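Local coordinates for protein anti-H(O) lectin 1 (Ulex europaeus, PDB 1FX5) that binds L-fucose as a legume lectin that recognises the H(O) blood-group determinant and carries calcium and manganese ions, at residues Leu100-Ala103 / Gly104-Gly108; Ile172-Ala176 / Ser177-Leu181; Leu185-Ser189 / Asp190-Ile194. One frame throughout, in Å; residues are numbered along the deposited sequence.

Contact 1: residues Leu100-Ala103 / Gly104-Gly108; sequences LRRA and GGYFG
Arg102 and Tyr106 run side by side from a tight loop, pointing the same way, with the phenol ring reaching over one face of the guanidinium group. CE1 of Tyr106 sits over the centre of that face, 3.6 Å from Arg102 CZ, while CD1 keeps to the aliphatic end at 3.6 Å from Arg102 CD. The two planes are 53° apart, so this is an oblique approach and no flat stack. Arg102 gets there with CG anti to the backbone N (chi1 -169°) and an extended chain; its NE is then taken by a salt bridge to Glu44, which helps fix the guanidinium, and Trp136 meets the tyrosine ring. Between the two side chains the backbone folds back on itself. Tyr106 N donates to Ala103 O (3.2 Å), and Gly108 N gives a short but bent bond to Arg102 O (2.6 Å, 131° at the hydrogen). Nearer the start of the segment, Arg101 N returns a straighter bond to Gly108 O (2.9 Å). This compact turn, with a brief 3-10 piece at Gly105 and Tyr106, belongs to the long loop between strands 88-94 and 122-127 of the legume lectin fold, close to the metal site: Phe107 turns away from residues 100-103 and packs on Glu125 and Asp127. Leu100 lays CD2 against Gly108 CA at 3.8 Å. Leu100 and Arg101 belong to two different glycan pockets, each touching an N-acetylglucosamine, and Arg101 sends NH1 to Leu109 O.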
# COMPACT_ATOMS: atom_id res chain seq x y z
N LEU A 100 -11.24 6.15 -16.35
CA LEU A 100 -10.55 7.26 -17.02
C LEU A 100 -11.69 7.96 -17.79
O LEU A 100 -12.50 7.29 -18.42
CB LEU A 100 -9.56 6.71 -18.04
CG LEU A 100 -8.41 7.54 -18.63
CD1 LEU A 100 -8.06 6.93 -19.96
CD2 LEU A 100 -8.78 8.96 -18.85
N ARG A 101 -11.77 9.29 -17.72
CA ARG A 101 -12.82 10.01 -18.44
C ARG A 101 -12.22 10.81 -19.57
O ARG A 101 -11.21 10.39 -20.14
CB ARG A 101 -13.66 10.89 -17.49
CG ARG A 101 -14.59 10.06 -16.60
CD ARG A 101 -15.31 10.91 -15.59
NE ARG A 101 -16.12 10.10 -14.69
CZ ARG A 101 -15.78 9.77 -13.44
NH1 ARG A 101 -14.62 10.18 -12.93
NH2 ARG A 101 -16.59 9.04 -12.70
N ARG A 102 -12.77 11.99 -19.86
CA ARG A 102 -12.25 12.80 -20.96
C ARG A 102 -10.91 13.49 -20.67
O ARG A 102 -10.70 14.05 -19.59
CB ARG A 102 -13.30 13.81 -21.34
CG ARG A 102 -13.02 14.54 -22.61
CD ARG A 102 -14.23 15.33 -22.97
NE ARG A 102 -13.94 16.23 -24.07
CZ ARG A 102 -14.84 17.02 -24.62
NH1 ARG A 102 -16.11 17.02 -24.21
NH2 ARG A 102 -14.45 17.89 -25.53
N ALA A 103 -9.99 13.40 -21.64
CA ALA A 103 -8.67 14.01 -21.50
C ALA A 103 -8.63 15.46 -22.04
O ALA A 103 -9.64 16.18 -21.95
CB ALA A 103 -7.63 13.13 -22.16
N GLY A 104 -7.50 15.91 -22.57
CA GLY A 104 -7.47 17.28 -23.06
C GLY A 104 -7.64 18.20 -21.86
O GLY A 104 -7.15 17.88 -20.78
N GLY A 105 -8.40 19.29 -21.99
CA GLY A 105 -8.59 20.19 -20.86
C GLY A 105 -9.41 19.69 -19.68
O GLY A 105 -9.64 20.41 -18.71
N TYR A 106 -9.87 18.45 -19.76
CA TYR A 106 -10.67 17.87 -18.68
C TYR A 106 -9.83 16.93 -17.79
O TYR A 106 -10.37 16.26 -16.91
CB TYR A 106 -11.92 17.20 -19.27
CG TYR A 106 -12.84 18.20 -19.96
CD1 TYR A 106 -12.91 18.27 -21.34
CD2 TYR A 106 -13.63 19.07 -19.22
CE1 TYR A 106 -13.75 19.18 -21.97
CE2 TYR A 106 -14.47 20.00 -19.84
CZ TYR A 106 -14.53 20.04 -21.22
OH TYR A 106 -15.39 20.91 -21.83
N PHE A 107 -8.53 16.85 -18.09
CA PHE A 107 -7.54 16.04 -17.36
C PHE A 107 -7.79 14.56 -17.10
O PHE A 107 -7.11 13.97 -16.22
CB PHE A 107 -7.26 16.67 -15.98
CG PHE A 107 -6.84 18.11 -16.04
CD1 PHE A 107 -7.71 19.13 -15.64
CD2 PHE A 107 -5.57 18.45 -16.50
CE1 PHE A 107 -7.32 20.46 -15.70
CE2 PHE A 107 -5.18 19.79 -16.56
CZ PHE A 107 -6.07 20.80 -16.16
N GLY A 108 -8.75 13.98 -17.81
CA GLY A 108 -9.07 12.58 -17.62
C GLY A 108 -9.93 12.34 -16.38
O GLY A 108 -10.30 11.20 -16.08

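Contact 2: residues Ile172-Ala176 / Ser177-Leu181; sequences IIYEA and SSKTL
Strands 168-175 and 180-187 meet here as an antiparallel hairpin, with Tyr174 opposite Leu181 in a non-hydrogen-bonded pair and Glu175 opposite Thr180 in a hydrogen-bonded one, where Glu175 N donates to Thr180 O at 3.1 Å and 164°. Lys179 and Thr180 both face Glu175, a G1 beta bulge, and Lys179 takes the positive phi of 62° that goes with it. On the turn side Glu175 stretches its carboxylate over the two serines: with CG anti to the backbone N (chi1 180°), OE1 receives Ser177 OG and Ser178 OG, each at 2.9 Å and from opposite faces of the carboxylate plane. Thr180 OG1 donates in turn to Ser178 OG, a second-shell bond that helps position that hydroxyl. On the other face Tyr174 and Leu181 cross at about a right angle, Leu181 CB lying in the ring plane at its edge, 4.0 Å from Tyr174 CD1. Ile172 CG2 reaches Leu181 CD1 alongside, at 4.1 Å. The tyrosine's far end passes beside Lys179, with Tyr174 OH 3.7 Å from Lys179 CG, and its hydroxyl bonds to Val200 O. Ile172 and Leu181 thus pack toward Val124 and Val122, whereas the Glu175 side is polar at the turn, where the two serine hydroxyls set on OE1 would probably help to stabilise the carboxylate's negative charge.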
# COMPACT_ATOMS: atom_id res chain seq x y z
N ILE A 172 1.92 19.57 -0.95
CA ILE A 172 0.48 19.66 -0.68
C ILE A 172 0.19 19.13 0.72
O ILE A 172 0.59 18.00 1.07
CB ILE A 172 -0.34 18.87 -1.74
CG1 ILE A 172 0.01 19.37 -3.14
CG2 ILE A 172 -1.85 19.10 -1.53
CD1 ILE A 172 -0.60 18.56 -4.26
N ILE A 173 -0.57 19.89 1.49
CA ILE A 173 -0.91 19.51 2.86
C ILE A 173 -2.39 19.65 3.24
O ILE A 173 -3.06 20.63 2.85
CB ILE A 173 -0.14 20.44 3.86
CG1 ILE A 173 1.37 20.29 3.69
CG2 ILE A 173 -0.53 20.17 5.31
CD1 ILE A 173 2.13 21.47 4.26
N TYR A 174 -2.93 18.65 3.93
CA TYR A 174 -4.32 18.74 4.35
C TYR A 174 -4.26 18.61 5.87
O TYR A 174 -3.76 17.60 6.39
CB TYR A 174 -5.23 17.68 3.74
CG TYR A 174 -6.70 17.88 4.14
CD1 TYR A 174 -7.45 18.95 3.66
CD2 TYR A 174 -7.31 17.02 5.04
CE1 TYR A 174 -8.76 19.17 4.06
CE2 TYR A 174 -8.64 17.22 5.46
CZ TYR A 174 -9.35 18.29 4.97
OH TYR A 174 -10.65 18.49 5.42
N GLU A 175 -4.64 19.66 6.57
CA GLU A 175 -4.64 19.65 8.03
C GLU A 175 -6.11 19.48 8.45
O GLU A 175 -6.90 20.42 8.35
CB GLU A 175 -4.10 20.95 8.58
CG GLU A 175 -4.09 20.96 10.08
CD GLU A 175 -3.96 22.34 10.66
OE1 GLU A 175 -4.97 22.86 11.20
OE2 GLU A 175 -2.85 22.92 10.58
N ALA A 176 -6.44 18.30 8.96
CA ALA A 176 -7.81 17.98 9.39
C ALA A 176 -8.49 18.89 10.43
O ALA A 176 -9.68 19.17 10.30
CB ALA A 176 -7.89 16.51 9.84
N SER A 177 -7.74 19.35 11.44
CA SER A 177 -8.31 20.22 12.48
C SER A 177 -8.91 21.51 11.93
O SER A 177 -10.00 21.89 12.35
CB SER A 177 -7.31 20.51 13.61
OG SER A 177 -6.09 21.02 13.08
N SER A 178 -8.24 22.18 10.99
CA SER A 178 -8.83 23.41 10.47
C SER A 178 -9.46 23.19 9.09
O SER A 178 -10.04 24.11 8.55
CB SER A 178 -7.81 24.52 10.37
OG SER A 178 -6.84 24.14 9.43
N LYS A 179 -9.34 21.97 8.54
CA LYS A 179 -9.89 21.62 7.21
C LYS A 179 -9.26 22.43 6.06
O LYS A 179 -9.90 22.63 5.02
CB LYS A 179 -11.42 21.77 7.21
CG LYS A 179 -12.09 20.67 7.99
CD LYS A 179 -13.58 20.84 8.11
CE LYS A 179 -13.94 21.73 9.28
NZ LYS A 179 -15.42 21.74 9.43
N THR A 180 -8.00 22.83 6.25
CA THR A 180 -7.24 23.61 5.26
C THR A 180 -6.43 22.77 4.26
O THR A 180 -5.73 21.84 4.66
CB THR A 180 -6.26 24.59 5.99
OG1 THR A 180 -6.99 25.48 6.84
CG2 THR A 180 -5.50 25.43 5.00
N LEU A 181 -6.60 23.05 2.98
CA LEU A 181 -5.88 22.35 1.91
C LEU A 181 -4.98 23.41 1.23
O LEU A 181 -5.48 24.39 0.68
CB LEU A 181 -6.87 21.75 0.90
CG LEU A 181 -6.27 20.98 -0.29
CD1 LEU A 181 -5.48 19.76 0.23
CD2 LEU A 181 -7.40 20.51 -1.19

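Contact 3: residues Leu185-Ser189 / Asp190-Ile194; sequences LTYPS and DQTSI
Thr186 keeps OG1 beside its backbone N (chi1 -61°) and Ser193 turns OG anti to its own (chi1 -178°), settings that bring the two hydroxyls together at 3.0 Å, Thr186 OG1 to Ser193 OG, across a non-hydrogen-bonded pair; either may be the donor. The pair bridges one face of the hairpin. On the other face Leu185 and Ile194 stand opposite each other, CB of the leucine 4.1 Å from CG1 of the isoleucine, and both pack on Trp158. Their backbones make a regular hydrogen-bonded pair, Leu185 N to Ile194 O at 2.9 Å and Ile194 N to Leu185 O at 3.0 Å. Residues 185-187 and 192-194 run 172° apart, nearly antiparallel, as parts of strands 180-187 and 192-199, which are neighbours in the lectin's antiparallel beta architecture, and the hairpin turns at its surface. Tyr187 N still donates to Thr192 O at 2.9 Å, after which the chain bends through Pro188 and Ser189; in the turn Tyr187 O accepts weak bonds from Asp190 N and Gln191 N. Asp190 reaches forward along the chain with its carboxylate: OD2 takes Thr192 N at 3.2 Å, which makes an Asx turn, the donor standing well above the carboxylate plane. Arg161 meets this carboxylate in a salt bridge to OD1 and also makes a cation-pi contact with the Tyr187 ring, whose hydroxyl bonds to Trp158 NE1. Tyr187 CB comes within 3.9 Å of Asp190 OD2.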
# COMPACT_ATOMS: atom_id res chain seq x y z
N LEU A 185 4.10 25.56 -5.06
CA LEU A 185 5.05 25.17 -6.08
C LEU A 185 6.28 26.09 -5.99
O LEU A 185 6.13 27.29 -5.80
CB LEU A 185 4.39 25.26 -7.45
CG LEU A 185 5.25 25.01 -8.71
CD1 LEU A 185 4.36 24.50 -9.87
CD2 LEU A 185 6.01 26.31 -9.10
N THR A 186 7.48 25.52 -6.09
CA THR A 186 8.69 26.31 -6.03
C THR A 186 9.71 25.91 -7.10
O THR A 186 9.91 24.72 -7.37
CB THR A 186 9.37 26.19 -4.65
OG1 THR A 186 8.48 26.68 -3.64
CG2 THR A 186 10.70 27.01 -4.61
N TYR A 187 10.27 26.91 -7.78
CA TYR A 187 11.29 26.65 -8.82
C TYR A 187 12.59 26.95 -8.06
O TYR A 187 12.89 28.10 -7.76
CB TYR A 187 11.12 27.60 -10.02
CG TYR A 187 9.97 27.24 -10.95
CD1 TYR A 187 10.03 26.12 -11.76
CD2 TYR A 187 8.84 28.04 -11.01
CE1 TYR A 187 8.98 25.80 -12.63
CE2 TYR A 187 7.80 27.73 -11.87
CZ TYR A 187 7.87 26.61 -12.67
OH TYR A 187 6.83 26.35 -13.52
N PRO A 188 13.35 25.90 -7.69
CA PRO A 188 14.60 26.06 -6.96
C PRO A 188 15.69 26.92 -7.60
O PRO A 188 16.55 27.46 -6.90
CB PRO A 188 15.06 24.62 -6.74
CG PRO A 188 14.46 23.89 -7.90
CD PRO A 188 13.08 24.48 -7.97
N SER A 189 15.63 27.09 -8.92
CA SER A 189 16.62 27.89 -9.64
C SER A 189 16.67 29.35 -9.20
O SER A 189 17.76 29.95 -9.09
CB SER A 189 16.36 27.86 -11.14
OG SER A 189 15.23 28.64 -11.46
N ASP A 190 15.51 29.94 -8.95
CA ASP A 190 15.46 31.33 -8.53
C ASP A 190 14.57 31.55 -7.32
O ASP A 190 14.33 32.68 -6.94
CB ASP A 190 15.04 32.26 -9.68
CG ASP A 190 13.59 32.05 -10.13
OD1 ASP A 190 13.09 32.94 -10.87
OD2 ASP A 190 12.96 31.01 -9.77
N GLN A 191 14.08 30.46 -6.74
CA GLN A 191 13.22 30.53 -5.56
C GLN A 191 11.81 31.11 -5.79
O GLN A 191 11.16 31.54 -4.83
CB GLN A 191 13.95 31.31 -4.46
CG GLN A 191 13.92 30.70 -3.08
CD GLN A 191 14.90 29.56 -2.91
OE1 GLN A 191 14.73 28.48 -3.49
NE2 GLN A 191 15.91 29.77 -2.06
N THR A 192 11.35 31.17 -7.04
CA THR A 192 10.00 31.69 -7.35
C THR A 192 9.04 30.66 -6.73
O THR A 192 9.10 29.46 -7.05
CB THR A 192 9.75 31.73 -8.86
OG1 THR A 192 10.50 32.79 -9.44
CG2 THR A 192 8.27 31.91 -9.16
N SER A 193 8.12 31.12 -5.90
CA SER A 193 7.17 30.24 -5.25
C SER A 193 5.73 30.78 -5.30
O SER A 193 5.51 32.00 -5.29
CB SER A 193 7.65 30.05 -3.81
OG SER A 193 6.83 29.15 -3.10
N ILE A 194 4.75 29.89 -5.44
CA ILE A 194 3.34 30.31 -5.48
C ILE A 194 2.52 29.30 -4.70
O ILE A 194 2.91 28.13 -4.59
CB ILE A 194 2.73 30.40 -6.93
CG1 ILE A 194 2.74 29.05 -7.60
CG2 ILE A 194 3.49 31.39 -7.82
CD1 ILE A 194 1.95 29.07 -8.87

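From the N terminus, the chain first closes contact 1, a small turn inside the loop between strands 88-94 and 122-127, near the metal and glycan sites. Contact 2 then closes the hairpin of strands 168-175 and 180-187, and contact 3 the next one, of strands 180-187 and 192-199. The three are in series; none nests in or crosses another. Contacts 2 and 3 share strand 180-187, one at its start and one at its end, with centres 22 Å apart, so together they join three consecutive antiparallel strands. Contact 1 lies across the chain's centre from both, its centre 27 Å from that of contact 2 and 28 Å from that of contact 3.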